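Local coordinates for SPbeta prophage-derived aminoglycoside N(3')-acetyltransferase-like protein YokD (Bacillus subtilis, PDB 2NYG), which binds coenzyme A and is probably an N-acetyltransferase of the aminoglycoside-modifying family, which may contribute to antibiotic resistance, at residues Gly30-Val35 against Arg167-Leu172; Thr65-Ser70 against Tyr133-Trp138; Ser76-Trp81 against Asp92-Ser97. All blocks are in the same frame, centred on the assembly; numbering follows the deposited sequence.

Contact 1: residues Gly30-Val35 against Arg167-Leu172; sequences GMTVLV and RESYVL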
loop_
_atom_site.group_PDB
_atom_site.type_symbol
_atom_site.label_atom_id
_atom_site.label_comp_id
_atom_site.label_asym_id
_atom_site.label_seq_id
_atom_site.Cartn_x
_atom_site.Cartn_y
_atom_site.Cartn_z
ATOM N N GLY A 30 5.011 23.351 -11.617
ATOM C CA GLY A 30 5.172 24.206 -10.450
ATOM C C GLY A 30 3.919 24.442 -9.633
ATOM O O GLY A 30 3.938 25.132 -8.626
ATOM N N MET A 31 2.823 23.857 -10.078
ATOM C CA MET A 31 1.542 23.978 -9.403
ATOM C C MET A 31 1.532 23.106 -8.140
ATOM O O MET A 31 2.065 22.009 -8.138
ATOM C CB MET A 31 0.458 23.505 -10.366
ATOM C CG MET A 31 -0.892 24.109 -10.186
ATOM S SD MET A 31 -1.945 23.584 -11.548
ATOM C CE MET A 31 -2.384 25.177 -12.314
ATOM N N THR A 32 0.959 23.600 -7.054
ATOM C CA THR A 32 0.865 22.787 -5.845
ATOM C C THR A 32 -0.562 22.296 -5.866
ATOM O O THR A 32 -1.484 23.107 -5.943
ATOM C CB THR A 32 1.085 23.589 -4.575
ATOM O OG1 THR A 32 2.427 24.074 -4.562
ATOM C CG2 THR A 32 0.873 22.707 -3.358
ATOM N N VAL A 33 -0.758 20.985 -5.810
ATOM C CA VAL A 33 -2.110 20.463 -5.890
ATOM C C VAL A 33 -2.469 19.333 -4.930
ATOM O O VAL A 33 -1.731 18.359 -4.772
ATOM C CB VAL A 33 -2.408 20.015 -7.358
ATOM C CG1 VAL A 33 -1.429 18.949 -7.787
ATOM C CG2 VAL A 33 -3.832 19.531 -7.488
ATOM N N LEU A 34 -3.620 19.483 -4.287
ATOM C CA LEU A 34 -4.138 18.467 -3.385
ATOM C C LEU A 34 -4.985 17.534 -4.264
ATOM O O LEU A 34 -5.914 17.985 -4.946
ATOM C CB LEU A 34 -5.013 19.107 -2.306
ATOM C CG LEU A 34 -5.541 18.199 -1.192
ATOM C CD1 LEU A 34 -4.377 17.604 -0.408
ATOM C CD2 LEU A 34 -6.447 19.010 -0.284
ATOM N N VAL A 35 -4.660 16.240 -4.233
ATOM C CA VAL A 35 -5.341 15.235 -5.050
ATOM C C VAL A 35 -6.215 14.224 -4.308
ATOM O O VAL A 35 -5.841 13.691 -3.264
ATOM C CB VAL A 35 -4.314 14.412 -5.884
ATOM C CG1 VAL A 35 -5.029 13.570 -6.928
ATOM C CG2 VAL A 35 -3.329 15.335 -6.558
ATOM N N ARG A 167 -0.751 29.802 0.357
ATOM C CA ARG A 167 -0.095 29.853 -0.940
ATOM C C ARG A 167 -0.908 29.163 -2.031
ATOM O O ARG A 167 -1.436 28.067 -1.846
ATOM C CB ARG A 167 1.295 29.244 -0.846
ATOM N N GLU A 168 -1.003 29.825 -3.174
ATOM C CA GLU A 168 -1.744 29.319 -4.321
ATOM C C GLU A 168 -1.685 27.794 -4.413
ATOM O O GLU A 168 -0.616 27.218 -4.613
ATOM C CB GLU A 168 -1.187 29.952 -5.601
ATOM C CG GLU A 168 -2.058 29.781 -6.836
ATOM C CD GLU A 168 -1.511 30.534 -8.039
ATOM O OE1 GLU A 168 -1.341 31.765 -7.936
ATOM O OE2 GLU A 168 -1.252 29.900 -9.087
ATOM N N SER A 169 -2.843 27.151 -4.253
ATOM C CA SER A 169 -2.967 25.692 -4.322
ATOM C C SER A 169 -4.201 25.300 -5.097
ATOM O O SER A 169 -5.171 26.046 -5.149
ATOM C CB SER A 169 -3.105 25.089 -2.932
ATOM O OG SER A 169 -1.894 25.175 -2.215
ATOM N N TYR A 170 -4.188 24.124 -5.696
ATOM C CA TYR A 170 -5.370 23.685 -6.410
ATOM C C TYR A 170 -5.791 22.335 -5.893
ATOM O O TYR A 170 -4.988 21.605 -5.313
ATOM C CB TYR A 170 -5.111 23.595 -7.917
ATOM C CG TYR A 170 -4.834 24.928 -8.571
ATOM C CD1 TYR A 170 -3.603 25.556 -8.412
ATOM C CD2 TYR A 170 -5.816 25.581 -9.308
ATOM C CE1 TYR A 170 -3.354 26.806 -8.971
ATOM C CE2 TYR A 170 -5.581 26.835 -9.876
ATOM C CZ TYR A 170 -4.344 27.442 -9.708
ATOM O OH TYR A 170 -4.076 28.645 -10.321
ATOM N N VAL A 171 -7.063 22.017 -6.080
ATOM C CA VAL A 171 -7.584 20.724 -5.683
ATOM C C VAL A 171 -7.802 19.973 -6.994
ATOM O O VAL A 171 -8.189 20.563 -7.995
ATOM C CB VAL A 171 -8.933 20.844 -4.931
ATOM C CG1 VAL A 171 -9.458 19.457 -4.581
ATOM C CG2 VAL A 171 -8.759 21.647 -3.677
ATOM N N LEU A 172 -7.510 18.685 -7.007
ATOM C CA LEU A 172 -7.712 17.899 -8.210
ATOM C C LEU A 172 -8.551 16.691 -7.848
ATOM O O LEU A 172 -8.122 15.835 -7.085
ATOM C CB LEU A 172 -6.382 17.426 -8.803
ATOM C CG LEU A 172 -6.523 16.350 -9.890
ATOM C CD1 LEU A 172 -7.352 16.890 -11.029
ATOM C CD2 LEU A 172 -5.168 15.908 -10.390
#

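Contact 2: residues Thr65-Ser70 against Tyr133-Trp138; sequences TIVMPS and YSFVAW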
loop_
_atom_site.group_PDB
_atom_site.type_symbol
_atom_site.label_atom_id
_atom_site.label_comp_id
_atom_site.label_asym_id
_atom_site.label_seq_id
_atom_site.Cartn_x
_atom_site.Cartn_y
_atom_site.Cartn_z
ATOM N N THR A 65 4.371 20.746 -6.351
ATOM C CA THR A 65 4.219 20.004 -5.108
ATOM C C THR A 65 2.899 19.246 -5.152
ATOM O O THR A 65 1.872 19.846 -5.421
ATOM C CB THR A 65 4.194 20.982 -3.869
ATOM O OG1 THR A 65 5.367 21.813 -3.860
ATOM C CG2 THR A 65 4.145 20.210 -2.574
ATOM N N ILE A 66 2.920 17.935 -4.922
ATOM C CA ILE A 66 1.673 17.186 -4.893
ATOM C C ILE A 66 1.402 16.681 -3.482
ATOM O O ILE A 66 2.240 16.036 -2.856
ATOM C CB ILE A 66 1.641 16.003 -5.889
ATOM C CG1 ILE A 66 2.640 14.941 -5.507
ATOM C CG2 ILE A 66 1.968 16.487 -7.281
ATOM C CD1 ILE A 66 2.752 13.885 -6.564
ATOM N N VAL A 67 0.217 17.017 -2.984
ATOM C CA VAL A 67 -0.204 16.631 -1.648
ATOM C C VAL A 67 -1.428 15.721 -1.735
ATOM O O VAL A 67 -2.245 15.838 -2.654
ATOM C CB VAL A 67 -0.573 17.882 -0.788
ATOM C CG1 VAL A 67 -0.998 17.450 0.602
ATOM C CG2 VAL A 67 0.600 18.836 -0.707
ATOM N N MET A 68 -1.542 14.807 -0.780
ATOM C CA MET A 68 -2.673 13.910 -0.743
ATOM C C MET A 68 -3.017 13.658 0.697
ATOM O O MET A 68 -2.148 13.670 1.559
ATOM C CB MET A 68 -2.348 12.569 -1.401
ATOM C CG MET A 68 -2.128 12.620 -2.887
ATOM S SD MET A 68 -1.940 10.977 -3.596
ATOM C CE MET A 68 -0.904 11.305 -5.005
ATOM N N PRO A 69 -4.302 13.424 0.981
ATOM C CA PRO A 69 -4.742 13.156 2.342
ATOM C C PRO A 69 -4.415 11.697 2.592
ATOM O O PRO A 69 -4.630 10.861 1.724
ATOM C CB PRO A 69 -6.235 13.438 2.267
ATOM C CG PRO A 69 -6.578 12.952 0.920
ATOM C CD PRO A 69 -5.452 13.479 0.061
ATOM N N SER A 70 -3.868 11.383 3.758
ATOM C CA SER A 70 -3.509 9.998 4.059
ATOM C C SER A 70 -3.999 9.578 5.428
ATOM O O SER A 70 -3.246 9.032 6.231
ATOM C CB SER A 70 -1.997 9.829 3.979
ATOM O OG SER A 70 -1.343 10.790 4.785
ATOM N N TYR A 133 -5.702 12.427 10.701
ATOM C CA TYR A 133 -5.784 13.250 9.506
ATOM C C TYR A 133 -4.442 13.688 8.936
ATOM O O TYR A 133 -4.190 14.878 8.727
ATOM C CB TYR A 133 -6.631 14.471 9.830
ATOM C CG TYR A 133 -7.943 14.117 10.502
ATOM C CD1 TYR A 133 -8.895 13.314 9.849
ATOM C CD2 TYR A 133 -8.255 14.608 11.776
ATOM C CE1 TYR A 133 -10.124 13.018 10.453
ATOM C CE2 TYR A 133 -9.479 14.316 12.380
ATOM C CZ TYR A 133 -10.406 13.521 11.712
ATOM O OH TYR A 133 -11.604 13.221 12.306
ATOM N N SER A 134 -3.573 12.722 8.683
ATOM C CA SER A 134 -2.266 13.026 8.130
ATOM C C SER A 134 -2.381 13.276 6.640
ATOM O O SER A 134 -3.369 12.911 6.007
ATOM C CB SER A 134 -1.291 11.868 8.371
ATOM O OG SER A 134 -1.904 10.619 8.091
ATOM N N PHE A 135 -1.362 13.932 6.102
ATOM C CA PHE A 135 -1.266 14.211 4.685
ATOM C C PHE A 135 0.105 13.711 4.259
ATOM O O PHE A 135 0.969 13.431 5.088
ATOM C CB PHE A 135 -1.372 15.711 4.418
ATOM C CG PHE A 135 -2.753 16.253 4.572
ATOM C CD1 PHE A 135 -3.602 16.357 3.474
ATOM C CD2 PHE A 135 -3.208 16.678 5.816
ATOM C CE1 PHE A 135 -4.887 16.885 3.614
ATOM C CE2 PHE A 135 -4.483 17.203 5.970
ATOM C CZ PHE A 135 -5.327 17.310 4.866
ATOM N N VAL A 136 0.288 13.584 2.957
ATOM C CA VAL A 136 1.547 13.151 2.395
ATOM C C VAL A 136 1.819 14.121 1.270
ATOM O O VAL A 136 0.896 14.544 0.572
ATOM C CB VAL A 136 1.444 11.743 1.831
ATOM C CG1 VAL A 136 1.469 10.734 2.943
ATOM C CG2 VAL A 136 0.170 11.612 1.059
ATOM N N ALA A 137 3.077 14.495 1.101
ATOM C CA ALA A 137 3.425 15.421 0.041
ATOM C C ALA A 137 4.773 15.101 -0.574
ATOM O O ALA A 137 5.649 14.513 0.060
ATOM C CB ALA A 137 3.408 16.852 0.563
ATOM N N TRP A 138 4.903 15.494 -1.835
ATOM C CA TRP A 138 6.096 15.311 -2.647
ATOM C C TRP A 138 6.295 16.648 -3.345
ATOM O O TRP A 138 5.324 17.252 -3.807
ATOM C CB TRP A 138 5.841 14.240 -3.714
ATOM C CG TRP A 138 6.977 14.023 -4.683
ATOM C CD1 TRP A 138 7.940 13.068 -4.602
ATOM C CD2 TRP A 138 7.256 14.774 -5.876
ATOM N NE1 TRP A 138 8.799 13.169 -5.666
ATOM C CE2 TRP A 138 8.401 14.208 -6.464
ATOM C CE3 TRP A 138 6.648 15.867 -6.502
ATOM C CZ2 TRP A 138 8.955 14.693 -7.649
ATOM C CZ3 TRP A 138 7.200 16.352 -7.689
ATOM C CH2 TRP A 138 8.341 15.762 -8.249
#

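Contact 3: residues Ser76-Trp81 against Asp92-Ser97; sequences SDPKEW and DIIRES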
loop_
_atom_site.group_PDB
_atom_site.type_symbol
_atom_site.label_atom_id
_atom_site.label_comp_id
_atom_site.label_asym_id
_atom_site.label_seq_id
_atom_site.Cartn_x
_atom_site.Cartn_y
_atom_site.Cartn_z
ATOM N N SER A 76 -8.853 5.250 16.246
ATOM C CA SER A 76 -9.709 6.052 17.107
ATOM C C SER A 76 -10.353 5.227 18.214
ATOM O O SER A 76 -10.206 4.005 18.260
ATOM C CB SER A 76 -10.794 6.711 16.253
ATOM O OG SER A 76 -11.371 5.768 15.362
ATOM N N ASP A 77 -11.063 5.909 19.104
ATOM C CA ASP A 77 -11.751 5.248 20.201
ATOM C C ASP A 77 -12.830 4.338 19.617
ATOM O O ASP A 77 -13.735 4.801 18.927
ATOM C CB ASP A 77 -12.379 6.285 21.115
ATOM C CG ASP A 77 -12.800 5.702 22.433
ATOM O OD1 ASP A 77 -13.637 4.770 22.416
ATOM O OD2 ASP A 77 -12.290 6.173 23.477
ATOM N N PRO A 78 -12.757 3.030 19.907
ATOM C CA PRO A 78 -13.708 2.029 19.407
ATOM C C PRO A 78 -15.193 2.355 19.581
ATOM O O PRO A 78 -16.026 1.866 18.817
ATOM C CB PRO A 78 -13.289 0.763 20.146
ATOM C CG PRO A 78 -12.812 1.298 21.450
ATOM C CD PRO A 78 -11.972 2.479 21.025
ATOM N N LYS A 79 -15.522 3.174 20.579
ATOM C CA LYS A 79 -16.910 3.560 20.821
ATOM C C LYS A 79 -17.500 4.202 19.565
ATOM O O LYS A 79 -18.505 3.729 19.026
ATOM C CB LYS A 79 -16.989 4.540 21.983
ATOM N N GLU A 80 -16.858 5.275 19.105
ATOM C CA GLU A 80 -17.288 6.018 17.927
ATOM C C GLU A 80 -17.410 5.148 16.690
ATOM O O GLU A 80 -17.992 5.562 15.693
ATOM C CB GLU A 80 -16.314 7.155 17.657
ATOM N N TRP A 81 -16.858 3.942 16.757
ATOM C CA TRP A 81 -16.893 3.021 15.627
ATOM C C TRP A 81 -18.307 2.584 15.293
ATOM O O TRP A 81 -19.180 2.591 16.156
ATOM C CB TRP A 81 -16.042 1.790 15.929
ATOM C CG TRP A 81 -14.568 2.044 15.924
ATOM C CD1 TRP A 81 -13.939 3.236 15.713
ATOM C CD2 TRP A 81 -13.533 1.076 16.129
ATOM N NE1 TRP A 81 -12.575 3.072 15.774
ATOM C CE2 TRP A 81 -12.298 1.756 16.029
ATOM C CE3 TRP A 81 -13.529 -0.303 16.387
ATOM C CZ2 TRP A 81 -11.066 1.104 16.178
ATOM C CZ3 TRP A 81 -12.305 -0.951 16.534
ATOM C CH2 TRP A 81 -11.091 -0.245 16.430
ATOM N N ASP A 92 -12.039 -2.040 25.617
ATOM C CA ASP A 92 -10.978 -1.702 26.560
ATOM C C ASP A 92 -9.653 -2.349 26.254
ATOM O O ASP A 92 -8.596 -1.731 26.411
ATOM C CB ASP A 92 -11.419 -2.027 27.990
ATOM C CG ASP A 92 -12.022 -0.820 28.693
ATOM O OD1 ASP A 92 -11.268 0.003 29.261
ATOM O OD2 ASP A 92 -13.257 -0.672 28.648
ATOM N N ILE A 93 -9.705 -3.598 25.818
ATOM C CA ILE A 93 -8.473 -4.290 25.484
ATOM C C ILE A 93 -8.054 -3.698 24.134
ATOM O O ILE A 93 -6.886 -3.742 23.732
ATOM C CB ILE A 93 -8.710 -5.824 25.409
ATOM C CG1 ILE A 93 -7.374 -6.544 25.241
ATOM C CG2 ILE A 93 -9.690 -6.156 24.306
ATOM C CD1 ILE A 93 -7.478 -8.057 25.166
ATOM N N ILE A 94 -9.019 -3.096 23.454
ATOM C CA ILE A 94 -8.736 -2.476 22.174
ATOM C C ILE A 94 -7.947 -1.177 22.290
ATOM O O ILE A 94 -7.035 -0.947 21.495
ATOM C CB ILE A 94 -10.058 -2.236 21.394
ATOM C CG1 ILE A 94 -10.506 -3.561 20.772
ATOM C CG2 ILE A 94 -9.889 -1.183 20.312
ATOM C CD1 ILE A 94 -11.827 -3.528 20.059
ATOM N N ARG A 95 -8.266 -0.337 23.287
ATOM C CA ARG A 95 -7.578 0.937 23.447
ATOM C C ARG A 95 -6.273 0.583 24.038
ATOM O O ARG A 95 -5.313 1.288 23.853
ATOM C CB ARG A 95 -8.302 1.883 24.422
ATOM C CG ARG A 95 -9.735 2.188 24.129
ATOM C CD ARG A 95 -10.346 2.910 25.309
ATOM N NE ARG A 95 -11.762 3.173 25.142
ATOM C CZ ARG A 95 -12.459 3.896 26.000
ATOM N NH1 ARG A 95 -11.866 4.419 27.070
ATOM N NH2 ARG A 95 -13.742 4.097 25.780
ATOM N N GLU A 96 -6.260 -0.520 24.754
ATOM C CA GLU A 96 -5.064 -0.988 25.440
ATOM C C GLU A 96 -3.973 -1.594 24.542
ATOM O O GLU A 96 -2.779 -1.395 24.764
ATOM C CB GLU A 96 -5.501 -2.020 26.478
ATOM C CG GLU A 96 -4.572 -2.265 27.637
ATOM C CD GLU A 96 -5.098 -3.409 28.498
ATOM O OE1 GLU A 96 -6.327 -3.431 28.747
ATOM O OE2 GLU A 96 -4.306 -4.279 28.930
ATOM N N SER A 97 -4.395 -2.315 23.514
ATOM C CA SER A 97 -3.465 -2.978 22.632
ATOM C C SER A 97 -3.420 -2.433 21.216
ATOM O O SER A 97 -2.911 -3.103 20.320
ATOM C CB SER A 97 -3.809 -4.460 22.586
ATOM O OG SER A 97 -5.159 -4.639 22.196
#

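Contact 1: residues Gly30-Val35 against Arg167-Leu172
Met31 lays the end of its side chain across one face of the Tyr170 ring, the two side chains running at about a right angle. Met31 CE sits over the face, 4.0 Å from the Tyr170 ring centroid and shifted toward the rim. SD hangs over the same ring, which makes this a Met-aromatic contact, while Met31 CG comes within 3.5 Å of Tyr170 CD1. The chain bends at chi3 (-120°), and the methyl ends up over the ring. Within its own segment the phenol reaches Glu168, whose OE2 lies at the ring edge in its plane; Tyr170 OH to Glu168 OE2, at 3.3 Å, is a weak hydrogen bond.

From here on the two segments are neighbouring parallel strands whose short axes are turned 36° against each other. Tyr170 N donates to Thr32 O at 2.9 Å. Leu34 N then gives its proton to Tyr170 O at 2.7 Å, and Leu172 N does the same to Leu34 O. Leu34 and Tyr170 thus each use both their N-H and their carbonyl, the usual parallel ladder.

Val33, Val35, Tyr170 and Leu172 share one face of the sheet. Val33 carries CG2 trans to its own amide nitrogen and brings this methyl to Leu172 CB, 3.6 Å away. Farther along, Val35 and Leu172 run side by side, pointing the same way, with Val35 CG1 4.2 Å from Leu172 CD2. Leu34 and Val171 occupy the other face.

Both strands lie inside the mixed sheet: strand 65-69 pairs with 32-37 along the edge not used by 170-174, and strand 245-251 flanks 170-174, its Leu249 packing on Val33 and Tyr170. Leu252, at the start of helix 252-268, closes over Leu34, Ser169 and Val171.

Contact 2: residues Thr65-Ser70 against Tyr133-Trp138
Thr65 sets its CG2 3.4 Å from Trp138 O, at one end of an antiparallel strand pair in the mixed central sheet; its hydroxyl OG1 is hydrogen-bonded to His141 N. Ile66 comes next, in a hydrogen-bonded pair with Trp138: Ile66 N donates to Trp138 O at 2.7 Å, and Trp138 N returns a bond to Ile66 O. The Ile66 side chain runs aslant the tryptophan's, its CG1 3.7 Å from Trp138 CB, and both side chains pack on Ile57 and Val60 of helix 48-60 and Phe119 of helix 114-119.

Val67 faces the opposite way, in a non-hydrogen-bonded pair with Ala137, with CG2 3.7 Å from Ala137 CB and CG1 turned to the Phe135 ring. Met68 exchanges both backbone bonds with Val136 and rests its CB 3.6 Å from Val136 CG2, while the rest of its chain extends away to Val116 and Phe119. Pro69 then meets the same phenylalanine, its CB 3.9 Å from Phe135 CE1; the side chain of Pro69 lies about 5 Å from the bound coenzyme A.

Ser70 closes the pairing with its N-H to Ser134 O. Its own carbonyl is gripped twice, by Arg127 NH2 and by Ser134 OG. That hydroxyl sits between the backbone N and carbonyl carbon of Ser134 (chi1 44°), a position that brings Ser134 OG to 2.8 Å from Ser70 O, 61° out of the carbonyl plane.

Contact 3: residues Ser76-Trp81 against Asp92-Ser97
The Asx turn at Asp77 presents its carboxylate to Arg95 on the short helix 93-96. Asp77 OD1 accepts from Lys79 N at 3.1 Å through its anti lone pair, which helps fix the rotation of the carboxylate. Asp77 OD2 lies over one face of the guanidinium, toward its rim, 3.4 Å from Arg95 NH2, with the two planes 69° apart. This salt bridge works by charge alone, since no N-H points at the oxygen. Arg95 reaches the aspartate with its chain extended from CG to NE, passing Pro78 on the way: Pro78 CD is 3.8 Å from Arg95 CG.

Both segments belong to the excursion that leaves strand 65-69, and here it meets the dimer partner. Pro78 slides past Ile94 with CB 3.9 Å from Ile94 CG2, and Trp81 CH2 comes to 4.2 Å of that same methyl, Ile94 CG2. Within the segment, Trp81 NE1 donates to Ser76 OG at 3.0 Å, in the ring plane, while Pro78 CA sits over the ring centre. Trp44 of the second subunit packs on both Trp81 and Ile94, and Asn46 ND2 of that subunit donates a hydrogen bond to Ile94 O.

Contacts 1 and 2 are both buried in the central mixed sheet and adjoin each other: strands 32-37 and 65-69 are neighbours, with Val33 N 2.9 Å from Thr65 O, probably a hydrogen bond. One is parallel, the other antiparallel, and in each the backbone ladder does most of the polar work while apolar side chains fill the faces. Contact 3 is different in place and chemistry. Partly buried, with its centre about 26 Å from that of contact 2, it has no backbone bonds between its segments, joins them by a salt bridge and by proline, tryptophan and isoleucine packing, and lies against the second subunit. Contact 3 lies within the loop closed by contact 2, and that contact within the loop closed by contact 1.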